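Local coordinates for DCN1-like protein 3 (Homo sapiens, PDB 4GBA) that promotes cullin neddylation by helping to transfer NEDD8 from N-terminally acetylated E2 enzymes to cullin-RBX complexes, at residues L128-T131 with Q132-P135; M28-F31 with C32-L35. All blocks are in the same frame, centred on the assembly; numbering follows the deposited sequence.

Contact 1 of 2, residues L128-T131 with Q132-P135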
loop_
_atom_site.group_PDB
_atom_site.type_symbol
_atom_site.label_atom_id
_atom_site.label_comp_id
_atom_site.label_asym_id
_atom_site.label_seq_id
_atom_site.Cartn_x
_atom_site.Cartn_y
_atom_site.Cartn_z
ATOM N N LEU A 128 4.151 1.380 -4.450
ATOM C CA LEU A 128 3.008 2.265 -4.335
ATOM C C LEU A 128 3.123 3.273 -3.165
ATOM O O LEU A 128 2.952 4.485 -3.357
ATOM C CB LEU A 128 1.709 1.452 -4.230
ATOM C CG LEU A 128 0.441 2.234 -4.596
ATOM C CD1 LEU A 128 0.587 2.822 -5.994
ATOM C CD2 LEU A 128 -0.793 1.359 -4.498
ATOM N N VAL A 129 3.420 2.784 -1.965
ATOM C CA VAL A 129 3.418 3.651 -0.787
ATOM C C VAL A 129 4.484 4.765 -0.857
ATOM O O VAL A 129 4.275 5.875 -0.348
ATOM C CB VAL A 129 3.485 2.830 0.543
ATOM C CG1 VAL A 129 4.873 2.246 0.770
ATOM C CG2 VAL A 129 3.048 3.686 1.732
ATOM N N PHE A 130 5.604 4.483 -1.516
ATOM C CA PHE A 130 6.686 5.461 -1.630
ATOM C C PHE A 130 6.549 6.382 -2.847
ATOM O O PHE A 130 7.464 7.144 -3.157
ATOM C CB PHE A 130 8.058 4.765 -1.656
ATOM C CG PHE A 130 8.533 4.291 -0.298
ATOM C CD1 PHE A 130 8.834 5.207 0.710
ATOM C CD2 PHE A 130 8.689 2.935 -0.031
ATOM C CE1 PHE A 130 9.270 4.784 1.952
ATOM C CE2 PHE A 130 9.129 2.502 1.222
ATOM C CZ PHE A 130 9.421 3.426 2.212
ATOM N N THR A 131 5.407 6.310 -3.528
ATOM C CA THR A 131 5.152 7.093 -4.745
ATOM C C THR A 131 5.673 8.546 -4.705
ATOM O O THR A 131 6.370 8.971 -5.620
ATOM C CB THR A 131 3.637 7.064 -5.133
ATOM O OG1 THR A 131 3.263 5.734 -5.529
ATOM C CG2 THR A 131 3.351 8.009 -6.265
ATOM N N GLN A 132 5.356 9.302 -3.656
ATOM C CA GLN A 132 5.752 10.715 -3.612
ATOM C C GLN A 132 7.176 10.944 -3.113
ATOM O O GLN A 132 7.717 12.036 -3.234
ATOM C CB GLN A 132 4.774 11.546 -2.770
ATOM C CG GLN A 132 3.313 11.355 -3.168
ATOM C CD GLN A 132 2.402 12.464 -2.661
ATOM O OE1 GLN A 132 2.128 13.423 -3.380
ATOM N NE2 GLN A 132 1.910 12.325 -1.436
ATOM N N ASN A 133 7.780 9.911 -2.542
ATOM C CA ASN A 133 9.084 10.050 -1.894
ATOM C C ASN A 133 9.905 8.774 -1.988
ATOM O O ASN A 133 9.983 8.017 -1.022
ATOM C CB ASN A 133 8.923 10.459 -0.416
ATOM C CG ASN A 133 8.114 9.429 0.412
ATOM O OD1 ASN A 133 7.392 8.587 -0.140
ATOM N ND2 ASN A 133 8.242 9.501 1.742
ATOM N N ASN A 134 10.501 8.528 -3.153
ATOM C CA ASN A 134 11.367 7.362 -3.325
ATOM C C ASN A 134 12.679 7.505 -2.556
ATOM O O ASN A 134 13.491 8.385 -2.849
ATOM C CB ASN A 134 11.676 7.092 -4.805
ATOM C CG ASN A 134 10.752 6.041 -5.431
ATOM O OD1 ASN A 134 9.564 5.958 -5.113
ATOM N ND2 ASN A 134 11.302 5.247 -6.341
ATOM N N PRO A 135 12.895 6.640 -1.560
ATOM C CA PRO A 135 14.201 6.620 -0.894
ATOM C C PRO A 135 15.265 6.054 -1.846
ATOM O O PRO A 135 14.954 5.226 -2.711
ATOM C CB PRO A 135 13.984 5.665 0.288
ATOM C CG PRO A 135 12.499 5.384 0.331
ATOM C CD PRO A 135 11.996 5.591 -1.062
HETATM O O HOH W 1 4.918 8.238 -0.875
#
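Pro-135 lies over one face of the Phe-130 ring, the two side chains crossing at about a right angle. The CH-pi contact is made by CG of Pro-135, 3.9 Å from the centroid of the Phe-130 ring and only 22° off its normal, so the methylene sits over the face, displaced toward the rim. CD of the same proline covers the CD1 side, with Pro-135 CD 3.6 Å from Phe-130 CD1. With CG anti to the carbonyl carbon (chi1 -77°), the phenyl group swings beside its own backbone N and reaches the returning chain. Phe-163 and Leu-164 of helix 157-169 and Leu-138 of helix 138-147 also pack against this buried ring.

A type I beta turn from Phe-130 to Asn-133 reverses the chain before it reaches the proline, placed where helix 119-129 gives way to the loop before helix 138-147 in the cullin-binding part of the DCUN1 domain. The turn is closed by Asn-133 N, which donates to Phe-130 O over 2.9 Å; the donor stands well above the carbonyl plane, and the N-H...O angle is a bent 145°. At the C-terminal end of helix 119-129, Thr-131 OG1 and its backbone N both donate to Leu-128 O, three residues back, the hydroxyl at 2.5 Å. A water extends the wrapping: it donates to Val-129 O and accepts from Gln-132 N at 3.0 Å. The amide of Gln-132 has its partners outside the turn: NE2 donates to Leu-87 O, and OE1 accepts from Lys-91 NZ.

Contact 2 of 2, residues M28-F31 with C32-L35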
loop_
_atom_site.group_PDB
_atom_site.type_symbol
_atom_site.label_atom_id
_atom_site.label_comp_id
_atom_site.label_asym_id
_atom_site.label_seq_id
_atom_site.Cartn_x
_atom_site.Cartn_y
_atom_site.Cartn_z
ATOM N N MET A 28 -16.191 -1.835 -6.596
ATOM C CA MET A 28 -14.901 -1.169 -6.456
ATOM C C MET A 28 -14.353 -0.739 -7.807
ATOM O O MET A 28 -13.794 0.358 -7.951
ATOM C CB MET A 28 -13.888 -2.096 -5.773
ATOM C CG MET A 28 -12.584 -1.403 -5.396
ATOM S SD MET A 28 -12.881 -0.115 -4.150
ATOM C CE MET A 28 -13.435 -1.113 -2.765
ATOM N N GLU A 29 -14.506 -1.625 -8.787
ATOM C CA GLU A 29 -14.002 -1.409 -10.146
ATOM C C GLU A 29 -14.785 -0.270 -10.833
ATOM O O GLU A 29 -14.189 0.660 -11.376
ATOM C CB GLU A 29 -14.025 -2.734 -10.951
ATOM C CG GLU A 29 -13.462 -2.652 -12.376
ATOM C CD GLU A 29 -14.386 -1.918 -13.356
ATOM O OE1 GLU A 29 -15.611 -2.167 -13.334
ATOM O OE2 GLU A 29 -13.890 -1.087 -14.144
ATOM N N ARG A 30 -16.113 -0.324 -10.786
ATOM C CA ARG A 30 -16.948 0.788 -11.278
ATOM C C ARG A 30 -16.654 2.106 -10.539
ATOM O O ARG A 30 -16.602 3.182 -11.142
ATOM C CB ARG A 30 -18.437 0.445 -11.147
ATOM C CG ARG A 30 -18.921 -0.690 -12.059
ATOM C CD ARG A 30 -18.909 -0.304 -13.560
ATOM N NE ARG A 30 -17.568 -0.354 -14.148
ATOM C CZ ARG A 30 -17.228 0.222 -15.301
ATOM N NH1 ARG A 30 -18.133 0.901 -16.001
ATOM N NH2 ARG A 30 -15.978 0.130 -15.748
ATOM N N PHE A 31 -16.471 2.012 -9.225
ATOM C CA PHE A 31 -16.153 3.175 -8.399
ATOM C C PHE A 31 -14.844 3.849 -8.849
ATOM O O PHE A 31 -14.810 5.056 -9.049
ATOM C CB PHE A 31 -16.141 2.759 -6.918
ATOM C CG PHE A 31 -15.780 3.854 -5.960
ATOM C CD1 PHE A 31 -16.617 4.940 -5.767
ATOM C CD2 PHE A 31 -14.621 3.773 -5.206
ATOM C CE1 PHE A 31 -16.290 5.946 -4.864
ATOM C CE2 PHE A 31 -14.297 4.778 -4.292
ATOM C CZ PHE A 31 -15.136 5.859 -4.123
ATOM N N CYS A 32 -13.781 3.077 -9.044
ATOM C CA CYS A 32 -12.528 3.626 -9.590
ATOM C C CYS A 32 -12.696 4.138 -11.019
ATOM O O CYS A 32 -12.101 5.154 -11.410
ATOM C CB CYS A 32 -11.400 2.585 -9.553
ATOM S SG CYS A 32 -10.964 2.040 -7.876
ATOM N N ASN A 33 -13.491 3.426 -11.808
ATOM C CA ASN A 33 -13.767 3.894 -13.158
ATOM C C ASN A 33 -14.425 5.282 -13.151
ATOM O O ASN A 33 -13.980 6.181 -13.860
ATOM C CB ASN A 33 -14.613 2.884 -13.936
ATOM C CG ASN A 33 -14.911 3.348 -15.350
ATOM O OD1 ASN A 33 -14.015 3.446 -16.181
ATOM N ND2 ASN A 33 -16.171 3.635 -15.626
ATOM N N ASP A 34 -15.459 5.461 -12.333
ATOM C CA ASP A 34 -16.105 6.769 -12.210
ATOM C C ASP A 34 -15.159 7.858 -11.707
ATOM O O ASP A 34 -15.218 8.993 -12.162
ATOM C CB ASP A 34 -17.335 6.680 -11.318
ATOM C CG ASP A 34 -18.461 5.900 -11.962
ATOM O OD1 ASP A 34 -18.443 5.743 -13.203
ATOM O OD2 ASP A 34 -19.370 5.455 -11.237
ATOM N N LEU A 35 -14.284 7.510 -10.770
ATOM C CA LEU A 35 -13.247 8.433 -10.313
ATOM C C LEU A 35 -12.197 8.710 -11.387
ATOM O O LEU A 35 -11.355 9.586 -11.212
ATOM C CB LEU A 35 -12.566 7.887 -9.066
ATOM C CG LEU A 35 -13.426 7.748 -7.812
ATOM C CD1 LEU A 35 -12.672 6.947 -6.777
ATOM C CD2 LEU A 35 -13.818 9.115 -7.253
#
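Phe-31 carries its CG anti to the backbone N (chi1 178°), which presents a face of its ring to Leu-35, one helical turn on. Leu-35 CD1 stands over that face, 3.9 Å from the centroid of the Phe-31 ring and offset toward the rim in a CH-pi contact. Tyr-15 meets the same phenyl group edge-to-face, and Leu-47 touches both Phe-31 and Leu-35, so the pair lies on the apolar side of this segment.

On the polar side, bends at chi2 and chi3 fold Arg-30 back so that its guanidinium grips Glu-29 side-on in a salt bridge. Arg-30 NE donates to Glu-29 OE1 at 2.8 Å, and Arg-30 NH2 donates to Glu-29 OE2 at 2.9 Å, the latter nearly straight and on the syn lone pair. The Asn-33 amide stacks on a guanidinium face, its plane turned 15° away, with Arg-30 NH2 3.4 Å from Asn-33 CG. An alanine in place of Glu-29 would remove both acceptors, and the guanidinium would probably be freer to turn away from the asparagine.

Helix 25-34 belongs to the DCUN1 domain and borders the bound acetylated E2 peptide: Met-28 packs on a modified side chain of it, Glu-29 on an apolar one. The two-point grip restricts the guanidinium's rotation; among the nearby acids Glu-29 is the one in direct contact, so it probably does most to balance the arginine's charge.

How the contacts relate
Contact 2 comes first along the chain, within helix 25-34 and the residue that follows it; contact 1 follows nearly a hundred residues later, at the end of helix 119-129 and in the loop leading to helix 138-147. Their centres lie about 24 Å apart and their nearest atoms about 11 Å apart, without touching. Both belong to the DCUN1 domain, and both touch helix 42-50: Leu-47 meets contact 2, whereas Phe-42 and Leu-45 meet contact 1. The acetylated E2 peptide touches both, with a modified side chain packing on Met-28 in contact 2 and one on Leu-128 in contact 1, so both regions border the site that recognises the E2.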